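Amide synthase (Vibrio cholerae, PDB 1L5A) is a stand-alone nonribosomal peptide synthetase condensation enzyme that probably forms an amide bond in the biosynthesis of the siderophore vibriobactin. Local coordinates at residues P32-T35 with T36-L39; E48-L51 with F52-R55; H144-S147 with L148-Q152. One frame throughout, in Å; residues are numbered along the deposited sequence.

The three contacts follow one another along the chain within the condensation domain and are tied together by two helices. Contact 1 starts helix 35-47, contact 2 is the turn leading from that helix into strand 54-56, and contact 3 closes helix 131-150. Contacts 1 and 3 are neighbours, their centres about 11 Å apart, and they touch through Tyr145, whose hydroxyl probably hydrogen-bonds to the backbone at Asp34. Contact 2 lies about 24 Å from each of them, measured between centres, yet Glu48 still reaches His144. Helix 35-47 is thus joined to helix 131-150, which follows the HHxxxDG signature of the family, at both its start and its exit.

Contact 1: residues P32-T35 with T36-L39; sequences PLDT and TLLL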
ATOM      1  N   PRO A  32      45.858   1.647  12.152  1.00 43.44           N
ATOM      2  CA  PRO A  32      45.886   1.271  13.573  1.00 45.32           C
ATOM      3  C   PRO A  32      44.538   0.736  14.080  1.00 46.36           C
ATOM      4  O   PRO A  32      43.968   1.255  15.040  1.00 47.68           O
ATOM      5  CB  PRO A  32      46.264   2.575  14.247  1.00 38.01           C
ATOM      6  CG  PRO A  32      45.436   3.557  13.445  1.00 41.60           C
ATOM      7  CD  PRO A  32      45.690   3.107  12.009  1.00 41.76           C
ATOM      8  N   LEU A  33      44.045  -0.307  13.433  1.00 42.93           N
ATOM      9  CA  LEU A  33      42.779  -0.919  13.784  1.00 36.60           C
ATOM     10  C   LEU A  33      42.906  -1.754  15.060  1.00 36.94           C
ATOM     11  O   LEU A  33      43.988  -2.237  15.383  1.00 30.49           O
ATOM     12  CB  LEU A  33      42.336  -1.756  12.586  1.00 44.20           C
ATOM     13  CG  LEU A  33      41.398  -2.950  12.634  1.00 50.11           C
ATOM     14  CD1 LEU A  33      41.038  -3.307  11.221  1.00 50.23           C
ATOM     15  CD2 LEU A  33      42.064  -4.136  13.312  1.00 51.66           C
ATOM     16  N   ASP A  34      41.805  -1.894  15.799  1.00 38.26           N
ATOM     17  CA  ASP A  34      41.789  -2.675  17.042  1.00 32.99           C
ATOM     18  C   ASP A  34      41.381  -4.093  16.658  1.00 35.20           C
ATOM     19  O   ASP A  34      40.192  -4.365  16.469  1.00 35.95           O
ATOM     20  CB  ASP A  34      40.765  -2.075  18.019  1.00 35.95           C
ATOM     21  CG  ASP A  34      40.766  -2.761  19.388  1.00 39.41           C
ATOM     22  OD1 ASP A  34      40.562  -3.989  19.462  1.00 42.13           O
ATOM     23  OD2 ASP A  34      40.962  -2.060  20.402  1.00 46.42           O
ATOM     24  N   THR A  35      42.359  -4.992  16.536  1.00 35.14           N
ATOM     25  CA  THR A  35      42.089  -6.380  16.130  1.00 38.11           C
ATOM     26  C   THR A  35      40.923  -6.996  16.870  1.00 40.46           C
ATOM     27  O   THR A  35      39.955  -7.455  16.267  1.00 47.96           O
ATOM     28  CB  THR A  35      43.316  -7.316  16.345  1.00 33.77           C
ATOM     29  OG1 THR A  35      44.479  -6.737  15.743  1.00 33.80           O
ATOM     30  CG2 THR A  35      43.069  -8.686  15.708  1.00 25.05           C
ATOM     31  N   THR A  36      41.022  -7.005  18.188  1.00 43.28           N
ATOM     32  CA  THR A  36      39.987  -7.588  19.020  1.00 42.85           C
ATOM     33  C   THR A  36      38.600  -7.026  18.741  1.00 35.79           C
ATOM     34  O   THR A  36      37.665  -7.782  18.539  1.00 37.83           O
ATOM     35  CB  THR A  36      40.370  -7.441  20.510  1.00 42.58           C
ATOM     36  OG1 THR A  36      41.522  -8.259  20.768  1.00 39.75           O
ATOM     37  CG2 THR A  36      39.230  -7.877  21.418  1.00 32.94           C
ATOM     38  N   LEU A  37      38.451  -5.715  18.714  1.00 33.30           N
ATOM     39  CA  LEU A  37      37.137  -5.154  18.426  1.00 36.58           C
ATOM     40  C   LEU A  37      36.612  -5.510  17.013  1.00 33.95           C
ATOM     41  O   LEU A  37      35.399  -5.703  16.818  1.00 31.71           O
ATOM     42  CB  LEU A  37      37.145  -3.631  18.650  1.00 27.83           C
ATOM     43  CG  LEU A  37      37.380  -3.142  20.105  1.00 35.46           C
ATOM     44  CD1 LEU A  37      37.071  -1.656  20.195  1.00 31.26           C
ATOM     45  CD2 LEU A  37      36.489  -3.877  21.097  1.00 15.17           C
ATOM     46  N   LEU A  38      37.512  -5.631  16.038  1.00 33.03           N
ATOM     47  CA  LEU A  38      37.096  -5.985  14.675  1.00 31.65           C
ATOM     48  C   LEU A  38      36.536  -7.398  14.715  1.00 28.54           C
ATOM     49  O   LEU A  38      35.483  -7.674  14.141  1.00 31.91           O
ATOM     50  CB  LEU A  38      38.282  -5.914  13.705  1.00 34.17           C
ATOM     51  CG  LEU A  38      38.147  -6.145  12.186  1.00 36.98           C
ATOM     52  CD1 LEU A  38      37.905  -7.595  11.922  1.00 35.30           C
ATOM     53  CD2 LEU A  38      37.029  -5.301  11.594  1.00 34.82           C
ATOM     54  N   LEU A  39      37.232  -8.286  15.413  1.00 22.08           N
ATOM     55  CA  LEU A  39      36.788  -9.667  15.526  1.00 25.61           C
ATOM     56  C   LEU A  39      35.411  -9.760  16.176  1.00 31.41           C
ATOM     57  O   LEU A  39      34.560 -10.536  15.734  1.00 36.47           O
ATOM     58  CB  LEU A  39      37.793 -10.500  16.330  1.00 31.54           C
ATOM     59  CG  LEU A  39      39.168 -10.823  15.732  1.00 35.39           C
ATOM     60  CD1 LEU A  39      39.868 -11.795  16.652  1.00 31.68           C
ATOM     61  CD2 LEU A  39      39.034 -11.449  14.356  1.00 27.88           C
TER
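The backbone N-H of Leu37 is directed at OD1 of Asp34, with Leu37 N and Asp34 OD1 2.8 Å apart and the hydrogen almost in line (171°). This is a side-chain N-cap: Asp34 stands immediately before helix 35-47 and accepts from an amide of the first turn, which lacks a preceding carbonyl in helical register. With CG anti to the backbone N (chi1 -175°), the carboxylate is carried back beside the turn, and the amide meets OD1 from above the carboxylate plane, 38° out of it. The acid's negative charge also lies at the positive end of the helix dipole, which would be expected to favour its ionised form. The next amides pass into ordinary helical bonding, Leu38 N donating to Asp34 O at 3.0 Å and Leu39 N to Thr35 O.

Asp34 also has an apolar neighbour, since CG of Leu37 comes to 3.5 Å from its CG, the two side chains crossing at an angle. Across the cap, Leu33 and Leu38 form a hydrophobic staple, the residue before the N-cap meeting one within the helix. Leu38 and Leu33 both pack on Tyr145 of helix 131-150 and on strand 117-125, so the staple faces the interior between helix and sheet. The hydroxyl of Thr35, on the first helical residue, is used elsewhere, hydrogen-bonded to His118 and Arg112. Within the staple the touch is light: Leu33 CD1 stops 4.2 Å from Leu38 CG, while Leu33 CD2 approaches Leu38 CB.

Contact 2: residues E48-L51 with F52-R55; sequences EIDL and FRAR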
ATOM      1  N   GLU A  48      23.697 -11.767  13.318  1.00 32.38           N
ATOM      2  CA  GLU A  48      22.463 -11.149  12.868  1.00 26.81           C
ATOM      3  C   GLU A  48      21.925 -11.673  11.536  1.00 32.08           C
ATOM      4  O   GLU A  48      20.774 -11.394  11.194  1.00 32.85           O
ATOM      5  CB  GLU A  48      22.655  -9.636  12.775  1.00 29.18           C
ATOM      6  CG  GLU A  48      22.992  -8.945  14.105  1.00 26.51           C
ATOM      7  CD  GLU A  48      23.146  -7.447  13.945  1.00 30.74           C
ATOM      8  OE1 GLU A  48      22.677  -6.910  12.916  1.00 26.28           O
ATOM      9  OE2 GLU A  48      23.721  -6.802  14.845  1.00 36.48           O
ATOM     10  N   ILE A  49      22.737 -12.429  10.790  1.00 29.38           N
ATOM     11  CA  ILE A  49      22.316 -12.928   9.483  1.00 25.49           C
ATOM     12  C   ILE A  49      21.831 -14.356   9.550  1.00 23.24           C
ATOM     13  O   ILE A  49      22.617 -15.282   9.436  1.00 30.80           O
ATOM     14  CB  ILE A  49      23.478 -12.844   8.467  1.00 29.68           C
ATOM     15  CG1 ILE A  49      24.113 -11.458   8.529  1.00 28.30           C
ATOM     16  CG2 ILE A  49      22.966 -13.096   7.043  1.00 23.02           C
ATOM     17  CD1 ILE A  49      25.226 -11.260   7.517  1.00 25.93           C
ATOM     18  N   ASP A  50      20.530 -14.542   9.717  1.00 26.83           N
ATOM     19  CA  ASP A  50      19.975 -15.882   9.825  1.00 21.93           C
ATOM     20  C   ASP A  50      20.279 -16.815   8.662  1.00 28.29           C
ATOM     21  O   ASP A  50      20.541 -18.000   8.858  1.00 27.89           O
ATOM     22  CB  ASP A  50      18.467 -15.813   9.998  1.00 22.88           C
ATOM     23  CG  ASP A  50      18.061 -15.325  11.361  1.00 24.47           C
ATOM     24  OD1 ASP A  50      18.806 -15.586  12.320  1.00 32.13           O
ATOM     25  OD2 ASP A  50      16.983 -14.699  11.481  1.00 29.54           O
ATOM     26  N   LEU A  51      20.237 -16.289   7.448  1.00 24.30           N
ATOM     27  CA  LEU A  51      20.475 -17.132   6.290  1.00 29.07           C
ATOM     28  C   LEU A  51      21.889 -17.748   6.270  1.00 31.42           C
ATOM     29  O   LEU A  51      22.082 -18.815   5.698  1.00 35.28           O
ATOM     30  CB  LEU A  51      20.182 -16.347   5.002  1.00 23.46           C
ATOM     31  CG  LEU A  51      19.751 -17.193   3.805  1.00 36.87           C
ATOM     32  CD1 LEU A  51      18.562 -18.086   4.182  1.00 32.65           C
ATOM     33  CD2 LEU A  51      19.392 -16.278   2.647  1.00 33.50           C
ATOM     34  N   PHE A  52      22.877 -17.105   6.880  1.00 23.09           N
ATOM     35  CA  PHE A  52      24.203 -17.712   6.899  1.00 23.87           C
ATOM     36  C   PHE A  52      24.187 -19.029   7.700  1.00 24.20           C
ATOM     37  O   PHE A  52      25.193 -19.727   7.749  1.00 23.47           O
ATOM     38  CB  PHE A  52      25.247 -16.784   7.529  1.00 21.43           C
ATOM     39  CG  PHE A  52      25.707 -15.679   6.640  1.00 20.31           C
ATOM     40  CD1 PHE A  52      26.724 -14.829   7.059  1.00 22.12           C
ATOM     41  CD2 PHE A  52      25.100 -15.446   5.413  1.00 23.27           C
ATOM     42  CE1 PHE A  52      27.126 -13.758   6.278  1.00 19.51           C
ATOM     43  CE2 PHE A  52      25.492 -14.372   4.620  1.00 19.96           C
ATOM     44  CZ  PHE A  52      26.507 -13.524   5.057  1.00 20.47           C
ATOM     45  N   ARG A  53      23.070 -19.358   8.340  1.00 18.94           N
ATOM     46  CA  ARG A  53      22.981 -20.602   9.109  1.00 21.66           C
ATOM     47  C   ARG A  53      22.185 -21.642   8.328  1.00 26.68           C
ATOM     48  O   ARG A  53      21.908 -22.740   8.815  1.00 27.34           O
ATOM     49  CB  ARG A  53      22.306 -20.376  10.474  1.00 21.51           C
ATOM     50  CG  ARG A  53      23.136 -19.559  11.476  1.00 19.65           C
ATOM     51  CD  ARG A  53      22.463 -19.467  12.861  1.00 20.28           C
ATOM     52  NE  ARG A  53      21.219 -18.685  12.851  1.00 12.12           N
ATOM     53  CZ  ARG A  53      19.999 -19.207  12.899  1.00 22.01           C
ATOM     54  NH1 ARG A  53      19.834 -20.534  12.964  1.00 13.13           N
ATOM     55  NH2 ARG A  53      18.941 -18.401  12.889  1.00 22.31           N
ATOM     56  N   ALA A  54      21.812 -21.285   7.112  1.00 22.94           N
ATOM     57  CA  ALA A  54      21.060 -22.177   6.259  1.00 29.07           C
ATOM     58  C   ALA A  54      21.886 -23.389   5.843  1.00 33.01           C
ATOM     59  O   ALA A  54      23.102 -23.306   5.692  1.00 36.36           O
ATOM     60  CB  ALA A  54      20.607 -21.435   5.017  1.00 27.86           C
ATOM     61  N   ARG A  55      21.196 -24.511   5.665  1.00 35.55           N
ATOM     62  CA  ARG A  55      21.794 -25.762   5.222  1.00 42.16           C
ATOM     63  C   ARG A  55      20.749 -26.507   4.396  1.00 45.26           C
ATOM     64  O   ARG A  55      19.538 -26.336   4.605  1.00 38.31           O
ATOM     65  CB  ARG A  55      22.250 -26.608   6.421  1.00 41.59           C
ATOM     66  CG  ARG A  55      23.403 -25.963   7.147  1.00 35.65           C
ATOM     67  CD  ARG A  55      24.210 -26.937   7.932  1.00 38.40           C
ATOM     68  NE  ARG A  55      25.397 -26.300   8.499  1.00 35.52           N
ATOM     69  CZ  ARG A  55      26.292 -26.947   9.238  1.00 41.65           C
ATOM     70  NH1 ARG A  55      26.128 -28.250   9.490  1.00 30.55           N
ATOM     71  NH2 ARG A  55      27.333 -26.290   9.745  1.00 37.48           N
TER
HETATM   72  O   HOH W   1      21.387 -15.964  12.983  1.00 22.47           O
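Ile49 to Ala54 leave helix 35-47 through a short 3-10 turn, residues 50-53, and enter strand 54-56. Its i to i-3 bonds run from Phe52 N to Ile49 O (3.2 Å) and from Ala54 N to Leu51 O (2.9 Å); the bond between them, from Arg53 N to Asp50 O, is less surely placed.

On the buried side Ile49 lies over one face of the Phe52 ring. Its CG2 makes a CH-pi contact, 3.7 Å from the ring centroid and 16° off the normal, while CD1 covers the rim at CE1 and CZ; both residues also touch Phe137 of helix 131-150. On another side Asp50 and Arg53 run side by side. Arg53 NH2 gives a salt bridge to Asp50 OD1 (2.9 Å), the oxygen lying near the guanidinium plane although the two planar groups stand 84° apart. A bend at chi3 (-67°) turns the guanidinium back towards the acid.

One water closes the pair into a ring, donating to Asp50 OD1 and accepting from Arg53 NE. With Arg53 NH1 bound to His65 O and Asp50 OD2 to Tyr161 N, both carboxylate oxygens and all three guanidinium nitrogens have partners, which should restrict their rotation and tie this turn to neighbouring segments.

Contact 3: residues H144-S147 with L148-Q152; sequences HYQS and LLSGQ
Leu149 lies one helical turn beyond Tyr145 and meets it at CB and at both methyls. CB sits 3.4 Å from Tyr145 O, the same carbonyl oxygen that accepts the Leu149 N-H. From there CG goes anti to the backbone N (chi1 -167°), which swings the branch across to the tyrosine ring. CD2 touches Tyr145 CE2 at 3.8 Å, meeting the ring obliquely, and CD1 ends 3.9 Å from Tyr145 OH. That hydroxyl is engaged further out by the backbone N of Asp34, and the ring packs edge-to-face with Phe344; Leu149 itself continues onto Ala345.

Helix 131-150 finishes here in a Schellman motif. Gly151 leaves the helical conformation with positive phi (61°), which glycine adopts readily, and the chain folds back so that Gln152 N donates to Ser147 O over 3.1 Å. A second, weak bond joins Gly151 N to Leu148 O.

Ser150 adds a side-chain bond to the last turn. Its OG stands between the backbone N and the carbonyl carbon (chi1 75°) and from there donates to Gln146 O at 3.0 Å. Ser150 N binds the same oxygen, and the two donors arrive from opposite faces of the carbonyl plane, so that one acceptor takes two bonds from a single residue. Gln146 bends at chi2, and its NE2 comes alongside Ser150 CB at 3.4 Å.

His144 and Leu148 also face helix 35-47, beside Tyr145. Leu148 CG rests 3.3 Å from His144 O, and its side chain reaches Arg40. The imidazole of His144 turns away from this turn, lies against Ala41, Leu44 and Thr45, and probably hydrogen-bonds through NE2 to Glu48.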
ATOM      1  N   HIS A 144      29.095  -2.092  13.624  1.00 28.25           N
ATOM      2  CA  HIS A 144      29.459  -2.677  14.896  1.00 26.52           C
ATOM      3  C   HIS A 144      30.853  -2.255  15.332  1.00 28.36           C
ATOM      4  O   HIS A 144      31.067  -1.976  16.515  1.00 29.55           O
ATOM      5  CB  HIS A 144      29.358  -4.195  14.847  1.00 26.59           C
ATOM      6  CG  HIS A 144      27.969  -4.718  15.045  1.00 30.73           C
ATOM      7  ND1 HIS A 144      27.191  -4.365  16.129  1.00 34.32           N
ATOM      8  CD2 HIS A 144      27.244  -5.618  14.338  1.00 32.67           C
ATOM      9  CE1 HIS A 144      26.051  -5.031  16.085  1.00 34.05           C
ATOM     10  NE2 HIS A 144      26.057  -5.798  15.009  1.00 39.14           N
ATOM     11  N   TYR A 145      31.800  -2.177  14.395  1.00 27.88           N
ATOM     12  CA  TYR A 145      33.157  -1.769  14.771  1.00 27.37           C
ATOM     13  C   TYR A 145      33.156  -0.356  15.361  1.00 31.01           C
ATOM     14  O   TYR A 145      33.753  -0.108  16.408  1.00 38.82           O
ATOM     15  CB  TYR A 145      34.122  -1.808  13.576  1.00 22.71           C
ATOM     16  CG  TYR A 145      35.552  -1.462  13.960  1.00 22.41           C
ATOM     17  CD1 TYR A 145      36.358  -2.384  14.625  1.00 25.89           C
ATOM     18  CD2 TYR A 145      36.083  -0.187  13.707  1.00 25.38           C
ATOM     19  CE1 TYR A 145      37.656  -2.053  15.032  1.00 26.67           C
ATOM     20  CE2 TYR A 145      37.380   0.160  14.114  1.00 23.88           C
ATOM     21  CZ  TYR A 145      38.162  -0.783  14.777  1.00 34.18           C
ATOM     22  OH  TYR A 145      39.442  -0.470  15.190  1.00 30.71           O
ATOM     23  N   GLN A 146      32.489   0.570  14.688  1.00 25.50           N
ATOM     24  CA  GLN A 146      32.444   1.942  15.162  1.00 28.71           C
ATOM     25  C   GLN A 146      31.813   2.021  16.542  1.00 30.52           C
ATOM     26  O   GLN A 146      32.262   2.789  17.378  1.00 29.25           O
ATOM     27  CB  GLN A 146      31.657   2.810  14.181  1.00 28.23           C
ATOM     28  CG  GLN A 146      31.472   4.268  14.586  1.00 40.04           C
ATOM     29  CD  GLN A 146      32.770   4.952  14.972  1.00 51.56           C
ATOM     30  OE1 GLN A 146      33.801   4.783  14.316  1.00 52.51           O
ATOM     31  NE2 GLN A 146      32.723   5.741  16.039  1.00 51.83           N
ATOM     32  N   SER A 147      30.775   1.224  16.773  1.00 31.30           N
ATOM     33  CA  SER A 147      30.101   1.228  18.052  1.00 33.17           C
ATOM     34  C   SER A 147      31.047   0.728  19.110  1.00 38.31           C
ATOM     35  O   SER A 147      31.167   1.337  20.165  1.00 47.22           O
ATOM     36  CB  SER A 147      28.854   0.340  18.038  1.00 32.46           C
ATOM     37  OG  SER A 147      27.767   0.980  17.399  1.00 40.78           O
ATOM     38  N   LEU A 148      31.732  -0.371  18.833  1.00 34.64           N
ATOM     39  CA  LEU A 148      32.639  -0.913  19.823  1.00 33.59           C
ATOM     40  C   LEU A 148      33.761   0.058  20.125  1.00 38.55           C
ATOM     41  O   LEU A 148      34.127   0.259  21.280  1.00 33.06           O
ATOM     42  CB  LEU A 148      33.198  -2.245  19.347  1.00 25.49           C
ATOM     43  CG  LEU A 148      32.106  -3.325  19.346  1.00 34.03           C
ATOM     44  CD1 LEU A 148      32.495  -4.531  18.442  1.00 15.70           C
ATOM     45  CD2 LEU A 148      31.855  -3.754  20.788  1.00 13.00           C
ATOM     46  N   LEU A 149      34.296   0.683  19.084  1.00 44.45           N
ATOM     47  CA  LEU A 149      35.402   1.612  19.251  1.00 42.58           C
ATOM     48  C   LEU A 149      34.991   2.854  20.025  1.00 45.29           C
ATOM     49  O   LEU A 149      35.728   3.323  20.884  1.00 45.13           O
ATOM     50  CB  LEU A 149      35.948   2.016  17.885  1.00 39.41           C
ATOM     51  CG  LEU A 149      37.295   2.736  17.810  1.00 41.66           C
ATOM     52  CD1 LEU A 149      38.433   1.777  18.188  1.00 34.96           C
ATOM     53  CD2 LEU A 149      37.501   3.257  16.383  1.00 47.41           C
ATOM     54  N   SER A 150      33.811   3.383  19.727  1.00 44.74           N
ATOM     55  CA  SER A 150      33.342   4.594  20.393  1.00 46.18           C
ATOM     56  C   SER A 150      32.555   4.317  21.662  1.00 48.91           C
ATOM     57  O   SER A 150      32.037   5.242  22.289  1.00 48.58           O
ATOM     58  CB  SER A 150      32.472   5.424  19.449  1.00 43.32           C
ATOM     59  OG  SER A 150      31.200   4.829  19.297  1.00 48.80           O
ATOM     60  N   GLY A 151      32.459   3.045  22.028  1.00 47.63           N
ATOM     61  CA  GLY A 151      31.740   2.677  23.231  1.00 49.25           C
ATOM     62  C   GLY A 151      30.264   3.047  23.273  1.00 55.75           C
ATOM     63  O   GLY A 151      29.718   3.303  24.345  1.00 58.33           O
ATOM     64  N   GLN A 152      29.608   3.089  22.119  1.00 56.85           N
ATOM     65  CA  GLN A 152      28.184   3.396  22.087  1.00 56.49           C
ATOM     66  C   GLN A 152      27.353   2.136  21.861  1.00 53.06           C
ATOM     67  O   GLN A 152      27.872   1.087  21.476  1.00 53.01           O
ATOM     68  CB  GLN A 152      27.872   4.399  20.985  1.00 56.76           C
ATOM     69  CG  GLN A 152      28.535   5.732  21.157  1.00 64.12           C
ATOM     70  CD  GLN A 152      28.153   6.689  20.047  1.00 76.48           C
ATOM     71  OE1 GLN A 152      26.966   6.894  19.770  1.00 77.55           O
ATOM     72  NE2 GLN A 152      29.156   7.282  19.402  1.00 80.86           N
TER